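Local structure of ribokinase (Giardia lamblia, 6WHJ) at residues K24-G29 against Y104-G109; C89-S94 against P125-D130; I147-T152 against A180-S185; G278-R283 against E306-A311. The protein probably phosphorylates D-ribose at O-5 with magnesium and ATP, as a homodimeric member of the PfkB carbohydrate kinase family, giving D-ribose 5-phosphate. One frame throughout, in Å; residues are numbered along the deposited sequence.

Contact 1: residues K24-G29 against Y104-G109; sequences KDFPIG and YVAESG
The Phe26 ring takes the methyl of Ala106 over one face: Ala106 CB is 4.1 Å from the ring centroid and only 11° off its normal, which meets the geometry of a CH-pi contact. At the ring's edge, near its plane, lies the carbonyl of Tyr104, with Phe26 CE1 3.2 Å from Tyr104 O, while Phe26 CD1 packs on Tyr104 CB. Phe26 CG lies opposite the carbonyl carbon and beside the backbone N (chi1 -63°), which carries the ring toward Tyr104 and Ala106. The ring of Tyr104 meets Pro27 obliquely, Pro27 CG standing 3.7 Å from Tyr104 CE2. Glu107 N donates to Lys24 O at 3.1 Å (171°). Beside this bond the extended side chains of Lys24 and Glu107 run in the same direction, touching through Lys24 CG and Glu107 OE1; Lys24 NZ stays 5.9 Å from Glu107 OE1. Ala106 to Gly109 form a type I beta turn leading toward strand 111-116. Tyr104 also reaches the second subunit, its ring stacked on Tyr104 there and its OH bonded to Gly102 O of that subunit. The four-stranded sheet whose strand ends here corresponds to the lid of ribokinases, and through it the two subunits meet.

Contact 2: residues C89-S94 against P125-D130; sequences CIKQVS and PSLVPD
Strand 91-93, the outermost parallel strand at one end of the large sheet, is packed against the loop that precedes helix 131-135. The contact is small, with 215 Å² buried in all, and mainly aliphatic, with no hydrogen bond across it. Alternation along the strand directs Lys91 and Val93 toward Leu127 and Val128, while Gln92 between them points away. Leu127 enters through its branch end. It turns CG opposite its amide nitrogen (chi1 -170°), which sends CD2 to both Lys91 CB, at 3.7 Å, and Val93 CG1, at 3.8 Å. Lys91 contributes the aliphatic part of its chain, which bends at chi2 (-47°) and runs alongside Leu127, the two chains pointing opposite ways; Lys91 CG comes within 3.5 Å of Leu127 O. Val128 CG1 touches both Lys91 CG, 3.9 Å away, and Cys89 SG, 3.7 Å away. A backbone bond from Val128 N to Pro125 O (2.8 Å) closes the turn that presents these two residues. Within the sheet, Lys91 and Val93 make backbone bonds to neighbouring strand 62-69; Ile90 and Gln92 pack on helix 72-84, and on the loop side Pro125 and Val128 rest against helix 149-165.

Contact 3: residues I147-T152 against A180-S185; sequences ISPDNT and ADYDFS
Tyr182 OH donates to the carbonyl of Ile147 over 2.6 Å, a hydrogen bond between the two segments. Ile147 O lies at the edge of the Tyr182 ring, near its plane, whereas the hydroxyl stands above the plane of the carbonyl, 54° out of it. Thr152 OG1 is also close, 3.1 Å from Tyr182 OH. Pro149 crosses the Tyr182 side chain at about a right angle, with Pro149 CG 3.7 Å from Tyr182 CE2, over neither face nor edge. Pro149 also meets Asp181: Pro149 CB is 3.5 Å from Asp181 O, and Pro149 CG touches the Asp181 carboxylate, whose OD2 forms a salt bridge with Arg179.

A second shell fixes these groups. Thr152 OG1 lies opposite its carbonyl carbon (chi1 -60°), which turns it back to Ser148 O and toward Tyr182 OH. It donates to Ser148 O at 2.9 Å, and Thr152 N bonds to that same oxygen, so two donors of one residue grip it. Ser148 is the N-cap of helix 149-165: its OG accepts from Asn151 N at 2.9 Å. On the partner side, Asp183 is the N-cap of helix 184-188 and caps Lys186 N. Ile187 of helix 184-188 packs on both Thr152 and Tyr182.

Two capped helix starts are thus tied together beyond neighbouring parallel strands, 140-143 and 170-173, of the alpha/beta core, next to Glu146, a probable substrate-binding residue.

Contact 4: residues G278-R283 against E306-A311; sequences GSFCVR and EAARFA
Phe280 and Arg283 of helix 272-287 pack against Ala307, Phe310 and Ala311 of helix 301-318, a helix pair in the alpha/beta body of the ribokinase fold. Their local axes come within 7.8 Å at an angle of 137° between N-to-C directions, and the segments bury 433 Å² between them. The close approach is consistent with the small residues at the crossing: the CA atoms of Phe280 and Ala311 are 4.8 Å apart, and Ala311 CB packs on the Phe280 backbone and CB. The first side-chain torsion of Phe280 is trans, swinging its ring across to the alanines and placing Phe280 CE1 3.6 Å from Ala307 CB. The backbone N of Ala308 lies at the edge of this ring. Ser279 adds its CB against Ala311 CA, while its OG bonds back to Cys275 O within its own helix.

One CH-pi contact is made to the second ring: Arg283 CD sits over a face of Phe310, 4.0 Å from the centroid and 19° off the normal. Separately, Ser279 O is a neighbour at the ring's edge, with Phe310 CD2 3.6 Å away. Besides helix 272-287, Phe310 touches Val55 of helix 44-55 and Val334 and Leu338 of helix 331-341.

Charge enters at the partly exposed margin. The guanidinium of Arg283 pairs through NH1 with Glu286 one turn on. Toward the partner helix, its plane is steeply tilted against the Glu306 carboxylate, and Arg283 NH2 makes a salt bridge to Glu306 OE1 at 3.1 Å whose hydrogen bond is weak, bent to 132°.

How the contacts relate
Along the chain, contacts 1 and 2 interlock, their segments alternating, whereas contacts 3 and 4 follow in series. Contact 1 belongs to the four-stranded sheet; its centre lies about 37 Å from that of contact 2, although strands 91-93 and 99-105 are successive in sequence. Contacts 2 and 3 are neighbours, about 19 Å between centres and 4 Å between nearest atoms, and helix 149-165 connects them: it begins in contact 3 and packs against the loop of contact 2. Contact 4 lies across the chain's centre from both. Contact 1 thus lies in the sheet that pairs the subunits, while contacts 2 to 4 join helices, strands and loops of the alpha/beta body.

Contact 1: residues K24-G29 against Y104-G109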
# COMPACT_ATOMS: atom_id res chain seq x y z
N LYS B 24 -4.91 6.63 11.44
CA LYS B 24 -5.09 6.63 12.88
C LYS B 24 -4.84 5.24 13.45
O LYS B 24 -4.05 5.07 14.38
CB LYS B 24 -6.50 7.10 13.24
CG LYS B 24 -6.69 8.60 13.30
CD LYS B 24 -8.10 8.92 13.80
CE LYS B 24 -8.47 10.38 13.58
NZ LYS B 24 -9.90 10.66 13.97
N ASP B 25 -5.54 4.25 12.90
CA ASP B 25 -5.37 2.86 13.26
C ASP B 25 -5.41 2.02 12.00
O ASP B 25 -5.94 2.44 10.97
CB ASP B 25 -6.43 2.40 14.26
CG ASP B 25 -6.22 3.01 15.62
OD1 ASP B 25 -5.23 2.61 16.29
OD2 ASP B 25 -7.02 3.89 16.01
N PHE B 26 -4.82 0.84 12.08
CA PHE B 26 -4.88 -0.07 10.95
C PHE B 26 -6.34 -0.35 10.62
O PHE B 26 -7.17 -0.50 11.52
CB PHE B 26 -4.17 -1.39 11.26
CG PHE B 26 -2.71 -1.26 11.52
CD1 PHE B 26 -1.89 -0.59 10.62
CD2 PHE B 26 -2.15 -1.81 12.65
CE1 PHE B 26 -0.53 -0.47 10.86
CE2 PHE B 26 -0.79 -1.70 12.90
CZ PHE B 26 0.02 -1.03 12.00
N PRO B 27 -6.70 -0.39 9.34
CA PRO B 27 -8.05 -0.81 8.99
C PRO B 27 -8.23 -2.27 9.33
O PRO B 27 -7.27 -3.05 9.35
CB PRO B 27 -8.10 -0.58 7.47
CG PRO B 27 -6.67 -0.74 7.05
CD PRO B 27 -5.85 -0.17 8.16
N ILE B 28 -9.46 -2.65 9.64
CA ILE B 28 -9.75 -4.07 9.81
C ILE B 28 -10.25 -4.61 8.47
O ILE B 28 -10.64 -3.86 7.57
CB ILE B 28 -10.77 -4.32 10.95
CG1 ILE B 28 -12.14 -3.77 10.60
CG2 ILE B 28 -10.29 -3.66 12.24
CD1 ILE B 28 -13.15 -3.96 11.70
N GLY B 29 -10.26 -5.94 8.35
CA GLY B 29 -10.68 -6.59 7.12
C GLY B 29 -12.06 -6.18 6.66
O GLY B 29 -13.03 -6.29 7.41
N TYR B 104 1.29 0.58 5.98
CA TYR B 104 0.39 1.31 6.86
C TYR B 104 1.11 1.62 8.17
O TYR B 104 1.67 0.73 8.81
CB TYR B 104 -0.87 0.51 7.19
CG TYR B 104 -1.77 0.12 6.04
CD1 TYR B 104 -1.67 0.74 4.80
CD2 TYR B 104 -2.74 -0.86 6.21
CE1 TYR B 104 -2.51 0.38 3.75
CE2 TYR B 104 -3.57 -1.22 5.18
CZ TYR B 104 -3.46 -0.60 3.96
OH TYR B 104 -4.31 -1.00 2.96
N VAL B 105 1.11 2.90 8.55
CA VAL B 105 1.68 3.34 9.81
C VAL B 105 0.55 3.88 10.67
O VAL B 105 -0.12 4.85 10.28
CB VAL B 105 2.78 4.38 9.60
CG1 VAL B 105 3.43 4.73 10.92
CG2 VAL B 105 3.81 3.85 8.62
N ALA B 106 0.29 3.22 11.81
CA ALA B 106 -0.71 3.70 12.75
C ALA B 106 -0.12 4.80 13.62
O ALA B 106 1.10 5.02 13.66
CB ALA B 106 -1.22 2.55 13.62
N GLU B 107 -1.00 5.53 14.32
CA GLU B 107 -0.52 6.60 15.20
C GLU B 107 0.28 6.06 16.38
O GLU B 107 1.00 6.82 17.02
CB GLU B 107 -1.70 7.43 15.75
CG GLU B 107 -2.36 8.34 14.73
CD GLU B 107 -3.64 8.97 15.28
OE1 GLU B 107 -4.04 10.03 14.76
OE2 GLU B 107 -4.23 8.39 16.23
N SER B 108 0.18 4.76 16.66
CA SER B 108 1.03 4.15 17.67
C SER B 108 2.47 4.02 17.20
O SER B 108 3.38 3.86 18.03
CB SER B 108 0.46 2.79 18.07
OG SER B 108 0.40 1.90 16.97
N GLY B 109 2.71 4.08 15.89
CA GLY B 109 4.02 3.86 15.33
C GLY B 109 4.18 2.49 14.71
O GLY B 109 5.16 2.26 13.99

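Contact 2: residues C89-S94 against P125-D130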
# COMPACT_ATOMS: atom_id res chain seq x y z
N CYS B 89 26.49 -1.15 -8.73
CA CYS B 89 26.19 -1.76 -10.03
C CYS B 89 24.71 -2.17 -10.04
O CYS B 89 24.35 -3.33 -10.23
CB CYS B 89 27.12 -2.92 -10.37
SG CYS B 89 27.14 -4.27 -9.19
N ILE B 90 23.83 -1.19 -9.81
CA ILE B 90 22.39 -1.40 -9.89
C ILE B 90 22.03 -1.75 -11.33
O ILE B 90 22.13 -0.92 -12.24
CB ILE B 90 21.59 -0.18 -9.40
CG1 ILE B 90 21.97 0.19 -7.97
CG2 ILE B 90 20.12 -0.47 -9.51
CD1 ILE B 90 21.39 1.50 -7.50
N LYS B 91 21.66 -3.01 -11.55
CA LYS B 91 21.26 -3.48 -12.86
C LYS B 91 19.77 -3.22 -13.08
O LYS B 91 18.95 -3.58 -12.24
CB LYS B 91 21.58 -4.96 -12.98
CG LYS B 91 23.09 -5.30 -12.96
CD LYS B 91 23.96 -4.43 -13.88
CE LYS B 91 25.44 -4.72 -13.60
NZ LYS B 91 26.43 -3.86 -14.32
N GLN B 92 19.42 -2.62 -14.22
CA GLN B 92 18.02 -2.41 -14.57
C GLN B 92 17.54 -3.55 -15.47
O GLN B 92 18.12 -3.78 -16.53
CB GLN B 92 17.81 -1.06 -15.24
CG GLN B 92 17.83 0.07 -14.24
CD GLN B 92 17.42 1.42 -14.81
OE1 GLN B 92 18.20 2.10 -15.48
NE2 GLN B 92 16.17 1.80 -14.55
N VAL B 93 16.48 -4.25 -15.05
CA VAL B 93 15.98 -5.44 -15.74
C VAL B 93 14.55 -5.19 -16.21
O VAL B 93 13.81 -4.39 -15.63
CB VAL B 93 16.03 -6.70 -14.85
CG1 VAL B 93 17.45 -6.95 -14.36
CG2 VAL B 93 15.09 -6.58 -13.68
N SER B 94 14.15 -5.89 -17.27
CA SER B 94 12.81 -5.75 -17.83
C SER B 94 11.85 -6.83 -17.37
O SER B 94 10.66 -6.77 -17.71
CB SER B 94 12.86 -5.75 -19.37
OG SER B 94 13.61 -6.85 -19.85
N PRO B 125 24.00 -13.83 -9.08
CA PRO B 125 25.39 -13.56 -9.49
C PRO B 125 25.54 -13.30 -10.98
O PRO B 125 26.23 -12.35 -11.36
CB PRO B 125 26.12 -14.85 -9.08
CG PRO B 125 25.33 -15.36 -7.91
CD PRO B 125 23.89 -15.02 -8.22
N SER B 126 24.85 -14.07 -11.83
CA SER B 126 25.01 -13.92 -13.28
C SER B 126 24.59 -12.53 -13.76
O SER B 126 25.07 -12.07 -14.80
CB SER B 126 24.23 -15.03 -14.00
OG SER B 126 22.82 -14.82 -13.93
N LEU B 127 23.68 -11.87 -13.05
CA LEU B 127 23.31 -10.50 -13.41
C LEU B 127 24.43 -9.51 -13.11
O LEU B 127 24.48 -8.44 -13.73
CB LEU B 127 22.05 -10.08 -12.66
CG LEU B 127 21.45 -8.76 -13.13
CD1 LEU B 127 21.03 -8.91 -14.58
CD2 LEU B 127 20.27 -8.32 -12.24
N VAL B 128 25.32 -9.84 -12.18
CA VAL B 128 26.43 -8.96 -11.80
C VAL B 128 27.71 -9.78 -11.95
O VAL B 128 28.35 -10.14 -10.95
CB VAL B 128 26.24 -8.40 -10.38
CG1 VAL B 128 25.27 -7.24 -10.40
CG2 VAL B 128 25.72 -9.46 -9.43
N PRO B 129 28.11 -10.09 -13.19
CA PRO B 129 29.19 -11.07 -13.40
C PRO B 129 30.54 -10.64 -12.85
O PRO B 129 31.42 -11.50 -12.71
CB PRO B 129 29.22 -11.22 -14.92
CG PRO B 129 28.66 -9.94 -15.44
CD PRO B 129 27.60 -9.56 -14.46
N ASP B 130 30.75 -9.35 -12.60
CA ASP B 130 32.04 -8.84 -12.16
C ASP B 130 32.10 -8.61 -10.66
O ASP B 130 33.00 -7.92 -10.18
CB ASP B 130 32.39 -7.56 -12.92
CG ASP B 130 32.59 -7.82 -14.39
OD1 ASP B 130 33.35 -8.76 -14.71
OD2 ASP B 130 31.97 -7.12 -15.22

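Contact 3: residues I147-T152 against A180-S185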
# COMPACT_ATOMS: atom_id res chain seq x y z
N ILE B 147 15.82 -10.34 -1.03
CA ILE B 147 15.88 -10.87 -2.38
C ILE B 147 15.42 -12.33 -2.32
O ILE B 147 14.96 -12.80 -1.27
CB ILE B 147 17.29 -10.75 -3.01
CG1 ILE B 147 18.32 -11.60 -2.25
CG2 ILE B 147 17.73 -9.28 -3.08
CD1 ILE B 147 19.67 -11.72 -2.96
N SER B 148 15.53 -13.05 -3.43
CA SER B 148 14.96 -14.39 -3.48
C SER B 148 15.80 -15.39 -2.68
O SER B 148 17.03 -15.28 -2.64
CB SER B 148 14.84 -14.87 -4.92
OG SER B 148 15.93 -15.72 -5.26
N PRO B 149 15.16 -16.38 -2.05
CA PRO B 149 15.93 -17.39 -1.29
C PRO B 149 16.95 -18.13 -2.13
O PRO B 149 18.11 -18.29 -1.69
CB PRO B 149 14.83 -18.34 -0.77
CG PRO B 149 13.61 -17.50 -0.72
CD PRO B 149 13.70 -16.57 -1.89
N ASP B 150 16.58 -18.58 -3.33
CA ASP B 150 17.50 -19.34 -4.16
C ASP B 150 18.67 -18.49 -4.64
O ASP B 150 19.80 -18.99 -4.73
CB ASP B 150 16.76 -19.92 -5.37
CG ASP B 150 15.80 -21.04 -5.00
OD1 ASP B 150 15.88 -21.55 -3.86
OD2 ASP B 150 14.99 -21.41 -5.87
N ASN B 151 18.42 -17.22 -4.94
CA ASN B 151 19.48 -16.34 -5.39
C ASN B 151 20.40 -15.92 -4.26
O ASN B 151 21.58 -15.67 -4.49
CB ASN B 151 18.88 -15.12 -6.08
CG ASN B 151 18.19 -15.48 -7.38
OD1 ASN B 151 18.54 -16.48 -8.01
ND2 ASN B 151 17.21 -14.68 -7.79
N THR B 152 19.87 -15.81 -3.04
CA THR B 152 20.73 -15.61 -1.88
C THR B 152 21.74 -16.74 -1.76
O THR B 152 22.93 -16.49 -1.50
CB THR B 152 19.89 -15.50 -0.62
OG1 THR B 152 18.99 -14.39 -0.73
CG2 THR B 152 20.77 -15.28 0.59
N ALA B 180 10.34 -17.43 6.48
CA ALA B 180 10.39 -18.87 6.73
C ALA B 180 10.99 -19.64 5.55
O ALA B 180 11.40 -20.79 5.73
CB ALA B 180 8.99 -19.40 7.04
N ASP B 181 11.05 -19.04 4.36
CA ASP B 181 11.55 -19.75 3.19
C ASP B 181 13.05 -19.58 2.98
O ASP B 181 13.58 -20.10 2.00
CB ASP B 181 10.81 -19.29 1.93
CG ASP B 181 10.81 -17.78 1.76
OD1 ASP B 181 11.39 -17.08 2.62
OD2 ASP B 181 10.24 -17.28 0.76
N TYR B 182 13.76 -18.92 3.90
CA TYR B 182 15.20 -18.74 3.78
C TYR B 182 15.95 -19.89 4.44
O TYR B 182 15.66 -20.25 5.59
CB TYR B 182 15.62 -17.42 4.42
CG TYR B 182 15.88 -16.31 3.44
CD1 TYR B 182 17.01 -15.51 3.55
CD2 TYR B 182 14.96 -16.01 2.44
CE1 TYR B 182 17.24 -14.48 2.66
CE2 TYR B 182 15.18 -14.99 1.55
CZ TYR B 182 16.32 -14.22 1.67
OH TYR B 182 16.54 -13.18 0.79
N ASP B 183 16.92 -20.44 3.72
CA ASP B 183 17.82 -21.46 4.26
C ASP B 183 18.88 -20.75 5.09
O ASP B 183 19.99 -20.47 4.64
CB ASP B 183 18.43 -22.27 3.12
CG ASP B 183 19.11 -23.54 3.60
OD1 ASP B 183 19.48 -23.62 4.79
OD2 ASP B 183 19.25 -24.47 2.78
N PHE B 184 18.49 -20.41 6.33
CA PHE B 184 19.40 -19.69 7.21
C PHE B 184 20.61 -20.53 7.59
O PHE B 184 21.72 -20.02 7.72
CB PHE B 184 18.66 -19.23 8.47
CG PHE B 184 17.69 -18.12 8.21
CD1 PHE B 184 18.14 -16.84 7.95
CD2 PHE B 184 16.33 -18.37 8.20
CE1 PHE B 184 17.25 -15.81 7.70
CE2 PHE B 184 15.43 -17.34 7.94
CZ PHE B 184 15.89 -16.06 7.69
N SER B 185 20.41 -21.84 7.74
CA SER B 185 21.52 -22.71 8.07
C SER B 185 22.61 -22.61 7.00
O SER B 185 23.80 -22.50 7.33
CB SER B 185 21.01 -24.14 8.23
OG SER B 185 22.06 -25.06 8.45

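Contact 4: residues G278-R283 against E306-A311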
# COMPACT_ATOMS: atom_id res chain seq x y z
N GLY B 278 24.40 -0.20 8.95
CA GLY B 278 25.33 0.52 8.09
C GLY B 278 26.48 1.14 8.85
O GLY B 278 27.65 1.00 8.46
N SER B 279 26.18 1.85 9.95
CA SER B 279 27.23 2.48 10.74
C SER B 279 28.16 1.44 11.36
O SER B 279 29.39 1.61 11.35
CB SER B 279 26.62 3.34 11.84
OG SER B 279 25.70 4.25 11.27
N PHE B 280 27.59 0.33 11.86
CA PHE B 280 28.40 -0.76 12.39
C PHE B 280 29.41 -1.23 11.35
O PHE B 280 30.59 -1.45 11.67
CB PHE B 280 27.49 -1.91 12.82
CG PHE B 280 28.22 -3.11 13.31
CD1 PHE B 280 28.91 -3.08 14.52
CD2 PHE B 280 28.28 -4.27 12.53
CE1 PHE B 280 29.61 -4.21 14.97
CE2 PHE B 280 28.97 -5.40 12.97
CZ PHE B 280 29.64 -5.36 14.20
N CYS B 281 28.98 -1.37 10.09
CA CYS B 281 29.89 -1.81 9.05
C CYS B 281 30.95 -0.76 8.74
O CYS B 281 32.11 -1.10 8.50
CB CYS B 281 29.11 -2.18 7.79
SG CYS B 281 28.16 -3.70 7.98
N VAL B 282 30.56 0.52 8.72
CA VAL B 282 31.54 1.57 8.46
C VAL B 282 32.66 1.53 9.49
O VAL B 282 33.84 1.47 9.15
CB VAL B 282 30.86 2.95 8.41
CG1 VAL B 282 31.89 4.07 8.52
CG2 VAL B 282 30.08 3.09 7.12
N ARG B 283 32.29 1.54 10.78
CA ARG B 283 33.29 1.52 11.85
C ARG B 283 34.05 0.21 11.90
O ARG B 283 35.24 0.20 12.21
CB ARG B 283 32.63 1.78 13.20
CG ARG B 283 33.60 2.21 14.28
CD ARG B 283 34.34 3.47 13.91
NE ARG B 283 35.39 3.77 14.88
CZ ARG B 283 36.67 3.97 14.58
NH1 ARG B 283 37.07 3.95 13.31
NH2 ARG B 283 37.53 4.24 15.55
N GLU B 306 33.60 -1.88 19.90
CA GLU B 306 33.81 -0.47 19.55
C GLU B 306 33.01 -0.09 18.31
O GLU B 306 32.47 1.02 18.23
CB GLU B 306 35.30 -0.18 19.36
CG GLU B 306 35.55 1.30 19.07
CD GLU B 306 37.01 1.65 18.87
OE1 GLU B 306 37.28 2.71 18.25
OE2 GLU B 306 37.89 0.89 19.33
N ALA B 307 32.92 -0.98 17.33
CA ALA B 307 32.11 -0.70 16.15
C ALA B 307 30.64 -0.53 16.52
O ALA B 307 29.95 0.33 15.98
CB ALA B 307 32.29 -1.82 15.12
N ALA B 308 30.16 -1.32 17.48
CA ALA B 308 28.76 -1.23 17.89
C ALA B 308 28.47 0.02 18.72
O ALA B 308 27.38 0.59 18.62
CB ALA B 308 28.35 -2.49 18.65
N ARG B 309 29.45 0.48 19.53
CA ARG B 309 29.27 1.75 20.23
C ARG B 309 29.07 2.89 19.23
O ARG B 309 28.22 3.76 19.42
CB ARG B 309 30.47 2.06 21.13
CG ARG B 309 30.52 1.28 22.42
CD ARG B 309 31.65 1.78 23.33
NE ARG B 309 32.97 1.22 23.01
CZ ARG B 309 33.42 0.06 23.49
NH1 ARG B 309 32.67 -0.66 24.31
NH2 ARG B 309 34.62 -0.37 23.15
N PHE B 310 29.86 2.88 18.16
CA PHE B 310 29.71 3.87 17.10
C PHE B 310 28.34 3.76 16.45
O PHE B 310 27.65 4.76 16.26
CB PHE B 310 30.84 3.65 16.10
CG PHE B 310 30.84 4.58 14.92
CD1 PHE B 310 31.52 5.78 14.98
CD2 PHE B 310 30.24 4.21 13.73
CE1 PHE B 310 31.55 6.63 13.88
CE2 PHE B 310 30.28 5.04 12.64
CZ PHE B 310 30.93 6.25 12.71
N ALA B 311 27.89 2.53 16.19
CA ALA B 311 26.60 2.34 15.54
C ALA B 311 25.46 2.80 16.43
O ALA B 311 24.45 3.32 15.93
CB ALA B 311 26.42 0.87 15.14